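Local coordinates for glideosome-associated protein 50 (Plasmodium falciparum 3D7, PDB 3TGH) that is a component of the glideosome, the machinery of gliding motility and host-cell invasion, and probably helps assemble and secure it at the inner membrane complex, at residues A[20-25]-A[274-279]; A[237-242]-A[288-293]; A[269-274]-A[297-302]. All coordinates share one frame; numbering follows the deposited sequence.

Contact 1 (A[20-25]-A[274-279]); sequences ILNAKY and IGFCVH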
loop_
_atom_site.group_PDB
_atom_site.type_symbol
_atom_site.label_atom_id
_atom_site.label_comp_id
_atom_site.label_asym_id
_atom_site.label_seq_id
_atom_site.Cartn_x
_atom_site.Cartn_y
_atom_site.Cartn_z
ATOM N N ILE A 20 17.954 8.355 2.040
ATOM C CA ILE A 20 18.231 9.139 3.242
ATOM C C ILE A 20 17.635 10.546 3.129
ATOM O O ILE A 20 17.046 11.056 4.086
ATOM C CB ILE A 20 19.758 9.240 3.504
ATOM C CG1 ILE A 20 20.388 7.847 3.649
ATOM C CG2 ILE A 20 20.047 10.074 4.753
ATOM C CD1 ILE A 20 19.779 7.003 4.752
ATOM N N LEU A 21 17.791 11.162 1.959
ATOM C CA LEU A 21 17.190 12.468 1.690
ATOM C C LEU A 21 15.668 12.368 1.768
ATOM O O LEU A 21 15.015 13.209 2.378
ATOM C CB LEU A 21 17.628 12.979 0.309
ATOM C CG LEU A 21 17.171 14.379 -0.116
ATOM C CD1 LEU A 21 17.603 15.426 0.903
ATOM C CD2 LEU A 21 17.703 14.720 -1.506
ATOM N N ASN A 22 15.111 11.321 1.162
ATOM C CA ASN A 22 13.671 11.103 1.172
ATOM C C ASN A 22 13.139 10.914 2.595
ATOM O O ASN A 22 12.092 11.459 2.945
ATOM C CB ASN A 22 13.311 9.895 0.287
ATOM C CG ASN A 22 11.888 9.943 -0.228
ATOM O OD1 ASN A 22 11.330 11.016 -0.440
ATOM N ND2 ASN A 22 11.295 8.773 -0.447
ATOM N N ALA A 23 13.877 10.161 3.413
ATOM C CA ALA A 23 13.499 9.905 4.806
ATOM C C ALA A 23 13.374 11.194 5.621
ATOM O O ALA A 23 12.492 11.319 6.473
ATOM C CB ALA A 23 14.507 8.957 5.466
ATOM N N LYS A 24 14.252 12.151 5.350
ATOM C CA LYS A 24 14.219 13.451 6.022
ATOM C C LYS A 24 12.891 14.167 5.757
ATOM O O LYS A 24 12.211 14.599 6.691
ATOM C CB LYS A 24 15.436 14.281 5.581
ATOM C CG LYS A 24 15.364 15.784 5.808
ATOM C CD LYS A 24 16.543 16.474 5.113
ATOM C CE LYS A 24 16.210 17.885 4.658
ATOM N NZ LYS A 24 17.315 18.447 3.816
ATOM N N TYR A 25 12.504 14.258 4.488
ATOM C CA TYR A 25 11.237 14.900 4.124
ATOM C C TYR A 25 10.022 14.100 4.580
ATOM O O TYR A 25 9.009 14.678 4.966
ATOM C CB TYR A 25 11.181 15.162 2.617
ATOM C CG TYR A 25 12.153 16.238 2.179
ATOM C CD1 TYR A 25 13.199 15.961 1.306
ATOM C CD2 TYR A 25 12.030 17.536 2.659
ATOM C CE1 TYR A 25 14.095 16.961 0.920
ATOM C CE2 TYR A 25 12.913 18.537 2.278
ATOM C CZ TYR A 25 13.939 18.248 1.411
ATOM O OH TYR A 25 14.803 19.256 1.040
ATOM N N ILE A 274 12.507 10.752 -6.713
ATOM C CA ILE A 274 12.440 10.006 -5.461
ATOM C C ILE A 274 11.509 10.780 -4.540
ATOM O O ILE A 274 11.614 12.004 -4.427
ATOM C CB ILE A 274 13.850 9.821 -4.853
ATOM C CG1 ILE A 274 14.620 8.798 -5.681
ATOM C CG2 ILE A 274 13.784 9.370 -3.389
ATOM C CD1 ILE A 274 16.091 8.723 -5.350
ATOM N N GLY A 275 10.569 10.077 -3.918
ATOM C CA GLY A 275 9.557 10.741 -3.115
ATOM C C GLY A 275 8.570 9.808 -2.448
ATOM O O GLY A 275 8.855 8.633 -2.228
ATOM N N PHE A 276 7.402 10.348 -2.128
ATOM C CA PHE A 276 6.377 9.609 -1.402
ATOM C C PHE A 276 5.046 10.333 -1.550
ATOM O O PHE A 276 4.993 11.428 -2.125
ATOM C CB PHE A 276 6.772 9.472 0.080
ATOM C CG PHE A 276 6.976 10.790 0.788
ATOM C CD1 PHE A 276 5.923 11.413 1.448
ATOM C CD2 PHE A 276 8.222 11.395 0.810
ATOM C CE1 PHE A 276 6.105 12.632 2.083
ATOM C CE2 PHE A 276 8.422 12.603 1.449
ATOM C CZ PHE A 276 7.366 13.225 2.094
ATOM N N CYS A 277 3.978 9.738 -1.019
ATOM C CA CYS A 277 2.656 10.363 -1.042
ATOM C C CYS A 277 2.094 10.583 0.348
ATOM O O CYS A 277 2.370 9.809 1.265
ATOM C CB CYS A 277 1.663 9.481 -1.777
ATOM S SG CYS A 277 2.004 9.288 -3.489
ATOM N N VAL A 278 1.281 11.626 0.478
ATOM C CA VAL A 278 0.466 11.832 1.659
ATOM C C VAL A 278 -0.994 11.914 1.206
ATOM O O VAL A 278 -1.316 12.603 0.234
ATOM C CB VAL A 278 0.883 13.096 2.421
ATOM C CG1 VAL A 278 -0.038 13.317 3.618
ATOM C CG2 VAL A 278 2.338 12.976 2.873
ATOM N N HIS A 279 -1.868 11.194 1.902
ATOM C CA HIS A 279 -3.266 11.070 1.501
ATOM C C HIS A 279 -4.135 11.563 2.640
ATOM O O HIS A 279 -3.842 11.292 3.799
ATOM C CB HIS A 279 -3.634 9.620 1.198
ATOM C CG HIS A 279 -2.663 8.905 0.315
ATOM N ND1 HIS A 279 -2.822 8.812 -1.049
ATOM C CD2 HIS A 279 -1.529 8.223 0.610
ATOM C CE1 HIS A 279 -1.825 8.108 -1.560
ATOM N NE2 HIS A 279 -1.027 7.740 -0.573
#

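Contact 2 (A[237-242]-A[288-293]); sequences MEVIED and TKFVSS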
loop_
_atom_site.group_PDB
_atom_site.type_symbol
_atom_site.label_atom_id
_atom_site.label_comp_id
_atom_site.label_asym_id
_atom_site.label_seq_id
_atom_site.Cartn_x
_atom_site.Cartn_y
_atom_site.Cartn_z
ATOM N N MET A 237 6.641 7.987 -9.534
ATOM C CA MET A 237 5.342 8.383 -9.009
ATOM C C MET A 237 4.421 8.630 -10.187
ATOM O O MET A 237 4.854 9.141 -11.227
ATOM C CB MET A 237 5.469 9.637 -8.137
ATOM C CG MET A 237 6.255 9.387 -6.846
ATOM S SD MET A 237 6.379 10.818 -5.728
ATOM C CE MET A 237 6.990 12.067 -6.830
ATOM N N GLU A 238 3.159 8.253 -10.039
ATOM C CA GLU A 238 2.174 8.459 -11.094
ATOM C C GLU A 238 0.752 8.373 -10.562
ATOM O O GLU A 238 0.484 7.674 -9.572
ATOM C CB GLU A 238 2.360 7.420 -12.211
ATOM C CG GLU A 238 1.298 7.498 -13.325
ATOM C CD GLU A 238 1.719 6.830 -14.621
ATOM O OE1 GLU A 238 2.379 5.768 -14.581
ATOM O OE2 GLU A 238 1.374 7.369 -15.691
ATOM N N VAL A 239 -0.155 9.092 -11.215
ATOM C CA VAL A 239 -1.576 8.837 -11.050
ATOM C C VAL A 239 -2.243 8.689 -12.424
ATOM O O VAL A 239 -2.095 9.548 -13.312
ATOM C CB VAL A 239 -2.281 9.896 -10.150
ATOM C CG1 VAL A 239 -1.988 11.306 -10.614
ATOM C CG2 VAL A 239 -3.795 9.628 -10.088
ATOM N N ILE A 240 -2.911 7.550 -12.598
ATOM C CA ILE A 240 -3.732 7.250 -13.764
ATOM C C ILE A 240 -5.167 7.129 -13.281
ATOM O O ILE A 240 -5.446 6.354 -12.364
ATOM C CB ILE A 240 -3.273 5.940 -14.427
ATOM C CG1 ILE A 240 -1.930 6.167 -15.132
ATOM C CG2 ILE A 240 -4.334 5.411 -15.411
ATOM C CD1 ILE A 240 -1.221 4.892 -15.555
ATOM N N GLU A 241 -6.076 7.909 -13.860
ATOM C CA GLU A 241 -7.467 7.891 -13.416
ATOM C C GLU A 241 -8.366 7.372 -14.517
ATOM O O GLU A 241 -8.299 7.843 -15.655
ATOM C CB GLU A 241 -7.938 9.274 -12.954
ATOM C CG GLU A 241 -9.223 9.198 -12.116
ATOM C CD GLU A 241 -9.760 10.554 -11.685
ATOM O OE1 GLU A 241 -8.958 11.431 -11.294
ATOM O OE2 GLU A 241 -11.000 10.731 -11.725
ATOM N N ASP A 242 -9.210 6.407 -14.159
ATOM C CA ASP A 242 -10.072 5.712 -15.102
ATOM C C ASP A 242 -11.321 5.207 -14.377
ATOM O O ASP A 242 -11.212 4.428 -13.431
ATOM C CB ASP A 242 -9.308 4.538 -15.722
ATOM C CG ASP A 242 -10.204 3.597 -16.511
ATOM O OD1 ASP A 242 -10.715 4.003 -17.576
ATOM O OD2 ASP A 242 -10.386 2.441 -16.066
ATOM N N THR A 288 -4.664 13.420 -2.517
ATOM C CA THR A 288 -3.353 12.803 -2.509
ATOM C C THR A 288 -2.315 13.836 -2.933
ATOM O O THR A 288 -2.469 14.483 -3.971
ATOM C CB THR A 288 -3.304 11.600 -3.469
ATOM O OG1 THR A 288 -4.208 10.587 -3.007
ATOM C CG2 THR A 288 -1.890 11.023 -3.553
ATOM N N LYS A 289 -1.278 14.000 -2.116
ATOM C CA LYS A 289 -0.175 14.901 -2.424
ATOM C C LYS A 289 1.093 14.103 -2.716
ATOM O O LYS A 289 1.541 13.278 -1.900
ATOM C CB LYS A 289 0.071 15.871 -1.267
ATOM C CG LYS A 289 -1.048 16.877 -1.053
ATOM C CD LYS A 289 -0.787 17.726 0.181
ATOM C CE LYS A 289 -2.025 18.505 0.612
ATOM N NZ LYS A 289 -1.802 19.238 1.900
ATOM N N PHE A 290 1.652 14.336 -3.898
ATOM C CA PHE A 290 2.898 13.701 -4.306
ATOM C C PHE A 290 4.057 14.617 -3.946
ATOM O O PHE A 290 4.118 15.752 -4.411
ATOM C CB PHE A 290 2.895 13.438 -5.811
ATOM C CG PHE A 290 1.928 12.377 -6.233
ATOM C CD1 PHE A 290 0.584 12.679 -6.432
ATOM C CD2 PHE A 290 2.359 11.072 -6.428
ATOM C CE1 PHE A 290 -0.315 11.692 -6.813
ATOM C CE2 PHE A 290 1.475 10.082 -6.815
ATOM C CZ PHE A 290 0.135 10.390 -7.012
ATOM N N VAL A 291 4.970 14.114 -3.123
ATOM C CA VAL A 291 6.074 14.903 -2.601
ATOM C C VAL A 291 7.386 14.437 -3.208
ATOM O O VAL A 291 7.701 13.241 -3.191
ATOM C CB VAL A 291 6.170 14.790 -1.062
ATOM C CG1 VAL A 291 7.316 15.638 -0.543
ATOM C CG2 VAL A 291 4.849 15.199 -0.416
ATOM N N SER A 292 8.132 15.384 -3.766
ATOM C CA SER A 292 9.446 15.118 -4.329
ATOM C C SER A 292 10.542 15.466 -3.330
ATOM O O SER A 292 10.540 16.553 -2.749
ATOM C CB SER A 292 9.654 15.922 -5.623
ATOM O OG SER A 292 11.018 15.940 -5.984
ATOM N N SER A 293 11.493 14.549 -3.169
ATOM C CA SER A 293 12.644 14.733 -2.283
ATOM C C SER A 293 13.666 15.746 -2.803
ATOM O O SER A 293 14.631 16.061 -2.105
ATOM C CB SER A 293 13.363 13.399 -2.067
ATOM O OG SER A 293 13.996 12.955 -3.260
#

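Contact 3 (A[269-274]-A[297-302]); sequences FFSSDI and EVIYTH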
loop_
_atom_site.group_PDB
_atom_site.type_symbol
_atom_site.label_atom_id
_atom_site.label_comp_id
_atom_site.label_asym_id
_atom_site.label_seq_id
_atom_site.Cartn_x
_atom_site.Cartn_y
_atom_site.Cartn_z
ATOM N N PHE A 269 -0.439 12.601 -14.109
ATOM C CA PHE A 269 0.816 13.072 -13.568
ATOM C C PHE A 269 1.806 11.927 -13.536
ATOM O O PHE A 269 1.442 10.797 -13.195
ATOM C CB PHE A 269 0.597 13.608 -12.144
ATOM C CG PHE A 269 1.845 13.646 -11.304
ATOM C CD1 PHE A 269 2.793 14.634 -11.491
ATOM C CD2 PHE A 269 2.060 12.696 -10.315
ATOM C CE1 PHE A 269 3.941 14.676 -10.711
ATOM C CE2 PHE A 269 3.208 12.729 -9.534
ATOM C CZ PHE A 269 4.151 13.721 -9.736
ATOM N N PHE A 270 3.050 12.224 -13.892
ATOM C CA PHE A 270 4.138 11.258 -13.798
ATOM C C PHE A 270 5.415 11.978 -13.391
ATOM O O PHE A 270 5.725 13.042 -13.924
ATOM C CB PHE A 270 4.361 10.554 -15.141
ATOM C CG PHE A 270 5.452 9.517 -15.109
ATOM C CD1 PHE A 270 5.142 8.170 -15.021
ATOM C CD2 PHE A 270 6.793 9.890 -15.172
ATOM C CE1 PHE A 270 6.138 7.204 -14.991
ATOM C CE2 PHE A 270 7.791 8.938 -15.136
ATOM C CZ PHE A 270 7.465 7.587 -15.042
ATOM N N SER A 271 6.166 11.378 -12.469
ATOM C CA SER A 271 7.483 11.891 -12.097
ATOM C C SER A 271 8.422 10.750 -11.723
ATOM O O SER A 271 8.030 9.819 -11.024
ATOM C CB SER A 271 7.371 12.854 -10.919
ATOM O OG SER A 271 8.645 13.330 -10.532
ATOM N N SER A 272 9.666 10.839 -12.181
ATOM C CA SER A 272 10.695 9.877 -11.810
ATOM C C SER A 272 11.400 10.284 -10.510
ATOM O O SER A 272 12.289 9.575 -10.053
ATOM C CB SER A 272 11.716 9.726 -12.946
ATOM O OG SER A 272 12.378 10.947 -13.200
ATOM N N ASP A 273 10.999 11.410 -9.912
ATOM C CA ASP A 273 11.602 11.885 -8.664
ATOM C C ASP A 273 11.467 10.854 -7.536
ATOM O O ASP A 273 10.445 10.182 -7.424
ATOM C CB ASP A 273 10.950 13.191 -8.189
ATOM C CG ASP A 273 11.359 14.402 -9.013
ATOM O OD1 ASP A 273 11.932 14.230 -10.111
ATOM O OD2 ASP A 273 11.096 15.532 -8.544
ATOM N N ILE A 274 12.507 10.752 -6.713
ATOM C CA ILE A 274 12.440 10.006 -5.461
ATOM C C ILE A 274 11.509 10.780 -4.540
ATOM O O ILE A 274 11.614 12.004 -4.427
ATOM C CB ILE A 274 13.850 9.821 -4.853
ATOM C CG1 ILE A 274 14.620 8.798 -5.681
ATOM C CG2 ILE A 274 13.784 9.370 -3.389
ATOM C CD1 ILE A 274 16.091 8.723 -5.350
ATOM N N GLU A 297 9.050 19.427 -2.049
ATOM C CA GLU A 297 7.941 20.156 -2.644
ATOM C C GLU A 297 6.821 19.199 -3.067
ATOM O O GLU A 297 7.083 18.118 -3.606
ATOM C CB GLU A 297 8.481 20.937 -3.849
ATOM C CG GLU A 297 7.468 21.664 -4.714
ATOM C CD GLU A 297 8.149 22.557 -5.750
ATOM O OE1 GLU A 297 8.959 23.427 -5.351
ATOM O OE2 GLU A 297 7.883 22.387 -6.959
ATOM N N VAL A 298 5.576 19.597 -2.802
ATOM C CA VAL A 298 4.411 18.909 -3.338
ATOM C C VAL A 298 4.343 19.263 -4.824
ATOM O O VAL A 298 4.115 20.424 -5.179
ATOM C CB VAL A 298 3.108 19.341 -2.625
ATOM C CG1 VAL A 298 1.903 18.700 -3.284
ATOM C CG2 VAL A 298 3.163 18.983 -1.134
ATOM N N ILE A 299 4.582 18.275 -5.684
ATOM C CA ILE A 299 4.650 18.524 -7.127
ATOM C C ILE A 299 3.370 18.149 -7.870
ATOM O O ILE A 299 3.223 18.464 -9.057
ATOM C CB ILE A 299 5.886 17.864 -7.779
ATOM C CG1 ILE A 299 5.932 16.353 -7.537
ATOM C CG2 ILE A 299 7.159 18.522 -7.256
ATOM C CD1 ILE A 299 6.965 15.639 -8.403
ATOM N N TYR A 300 2.441 17.494 -7.178
ATOM C CA TYR A 300 1.115 17.241 -7.734
ATOM C C TYR A 300 0.109 16.950 -6.632
ATOM O O TYR A 300 0.421 16.244 -5.674
ATOM C CB TYR A 300 1.137 16.070 -8.721
ATOM C CG TYR A 300 -0.139 15.962 -9.538
ATOM C CD1 TYR A 300 -0.401 16.856 -10.575
ATOM C CD2 TYR A 300 -1.085 14.981 -9.266
ATOM C CE1 TYR A 300 -1.575 16.773 -11.317
ATOM C CE2 TYR A 300 -2.257 14.887 -10.004
ATOM C CZ TYR A 300 -2.497 15.780 -11.023
ATOM O OH TYR A 300 -3.661 15.681 -11.742
ATOM N N THR A 301 -1.098 17.489 -6.789
ATOM C CA THR A 301 -2.195 17.211 -5.874
ATOM C C THR A 301 -3.369 16.638 -6.658
ATOM O O THR A 301 -3.892 17.288 -7.568
ATOM C CB THR A 301 -2.630 18.473 -5.125
ATOM O OG1 THR A 301 -1.496 19.022 -4.441
ATOM C CG2 THR A 301 -3.722 18.152 -4.115
ATOM N N HIS A 302 -3.747 15.408 -6.324
ATOM C CA HIS A 302 -4.865 14.731 -6.969
ATOM C C HIS A 302 -6.049 14.698 -6.011
ATOM O O HIS A 302 -5.896 14.366 -4.839
ATOM C CB HIS A 302 -4.481 13.304 -7.362
ATOM C CG HIS A 302 -5.597 12.547 -8.006
ATOM N ND1 HIS A 302 -6.349 11.611 -7.328
ATOM C CD2 HIS A 302 -6.119 12.617 -9.252
ATOM C CE1 HIS A 302 -7.272 11.124 -8.138
ATOM N NE2 HIS A 302 -7.152 11.716 -9.311
#

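Contact 1 (A[20-25]-A[274-279])
Two backbone carbonyls grip the side-chain nitrogen of Asn22, a compact example of how a helix is pinned to a sheet in the alpha/beta/beta/alpha sandwich of the metallophosphoesterase fold. ND2 of Asn22 donates to Gly275 O over 3.0 Å, nearly straight at 157°, and also to the O of Gly253 in a neighbouring loop. The nitrogen sits above the carbonyl plane of Gly275 rather than on a lone pair. Because CG of Asn22 turns anti to the backbone N (chi1 -156°), the amide reaches from helix 17-32 to the first residue of strand 275-282.

Packing contacts flank this polar link. CG2 of Ile274 lies 3.7 Å from both CB and CG of Asn22. The other end of the amide meets the edge of the Phe276 ring, whose plane is turned 44° from it. Phe29 and Phe26, further along the same helix, meet that ring edge-to-face, while Tyr25 lends its CB, 3.9 Å from Phe276 CE2.

Asn22 OD1 is buried without a hydrogen-bond partner in the model; it lies against two C-H groups, 3.2 Å from Gly275 CA and 3.4 Å from Phe276 CD2.

Contact 2 (A[237-242]-A[288-293])
The ring of Phe290 receives Met237 at its edge: SD lies in the ring plane, 5.5 Å from the ring centroid, a Met-aromatic contact of the edge-on kind. None of the closest atoms of strand 237-242 sits squarely over a face of this ring. CB of Met237, O of Glu238 and CB of Val239 all come in obliquely instead, and the Phe269 ring of the adjacent strand meets it with the two planes steeply inclined, at about 55°.

The setting illustrates face-to-face packing of the two sheets in the alpha/beta/beta/alpha sandwich of the metallophosphoesterases. Strand 237-242 belongs to one sheet and strand 285-292 to the other; the axes of 237-242 and 288-292 run roughly antiparallel, at 155°, and come within 8.9 Å. No hydrogen bond passes between the two segments, and the gap is filled mainly by side chains, with two backbone carbonyls touching them.

Phe290 does most of this, with CG set beside its backbone N (chi1 -69°) and the ring directed across to the facing strand. Its CD2 touches CB of Met237 at 3.8 Å, while its far end, CZ, lies 4.0 Å from CB of Val239 and 3.7 Å from the backbone O of Glu238. The Met237 chain slides past the ring in the opposite direction; its extended form brings SD to 3.7 Å from Val291 O, and the bend at chi3 turns only the terminal CE, still close to that oxygen. Glu238 sends its side chain to the other side of its sheet, where OE2 is hydrogen-bonded to Ser204 and Ser267.

Chemically, then, segments 237-242 and 288-293 meet by apolar and Met-aromatic packing; a directional bond to the facing sheet comes from Glu241, hydrogen-bonded to His302.

Contact 3 (A[269-274]-A[297-302])
Phe269 and Tyr300 face each other across the two sheets of the sandwich, each at the rim of its own: strands 267-271 and 297-305 are both outermost within the chain.

The aromatic part is an offset pair carried to its limit. The ring planes differ by only 2° and the centroids are 4.8 Å apart, yet the rings are slid so far that they barely overlap. What each face receives is the other's CB. Phe269 CB lies over the middle of the Tyr300 ring, 3.5 Å from the centroid, and Tyr300 CB answers over the Phe269 ring at the same distance, giving two reciprocal CH-pi contacts. In both side chains CG is anti to the backbone N (chi1 158° in Phe269 and -168° in Tyr300), which extends them past each other in opposite directions and lays each ring over the other's CB.

The aliphatic part is Ile299, which crosses the Phe269 side chain at about a right angle. Its CD1 touches the ring edge in plane, 3.7 Å from Phe269 CZ, and also packs 3.6 Å from Ser271 OG.

The polar part is partly local and partly bridging. Ser271 OG accepts from the N of Asp273 at 3.1 Å, forming an ST turn just where the strand gives way to loop, and Asp273 OD2 ties this turn to strand 285-292 of the facing sheet through a hydrogen bond to Ser292 OG.

No hydrogen bond joins 269-274 to 297-302, so their contact rests on dispersion and on C-H groups, probably slightly positive, set against the pi faces. The serine hydroxyl, for its part, shapes the turn while also presenting its oxygen to a methyl group.

In the fold
Strands 275-282, 285-292 and 297-305 follow one another as antiparallel neighbours in one sheet, and the contacts use both of its faces. Contact 1 packs a helix on the outer face; contacts 2 and 3 pack strands 237-242 and 267-271 of the other sheet on the inner face. Contacts 2 and 3 are practically continuous, their centres 5 Å apart. Contact 1 lies 12 Å from contact 2, centre to centre, joined to it by the backbone hydrogen bond between Lys289 N and Val278 O, 2.7 Å. Contact 2 stays clear of the metal sites: the Glu238 side chain is about 11 Å from that of His233, a metal ligand, and about 14 Å from a bound cobalt ion.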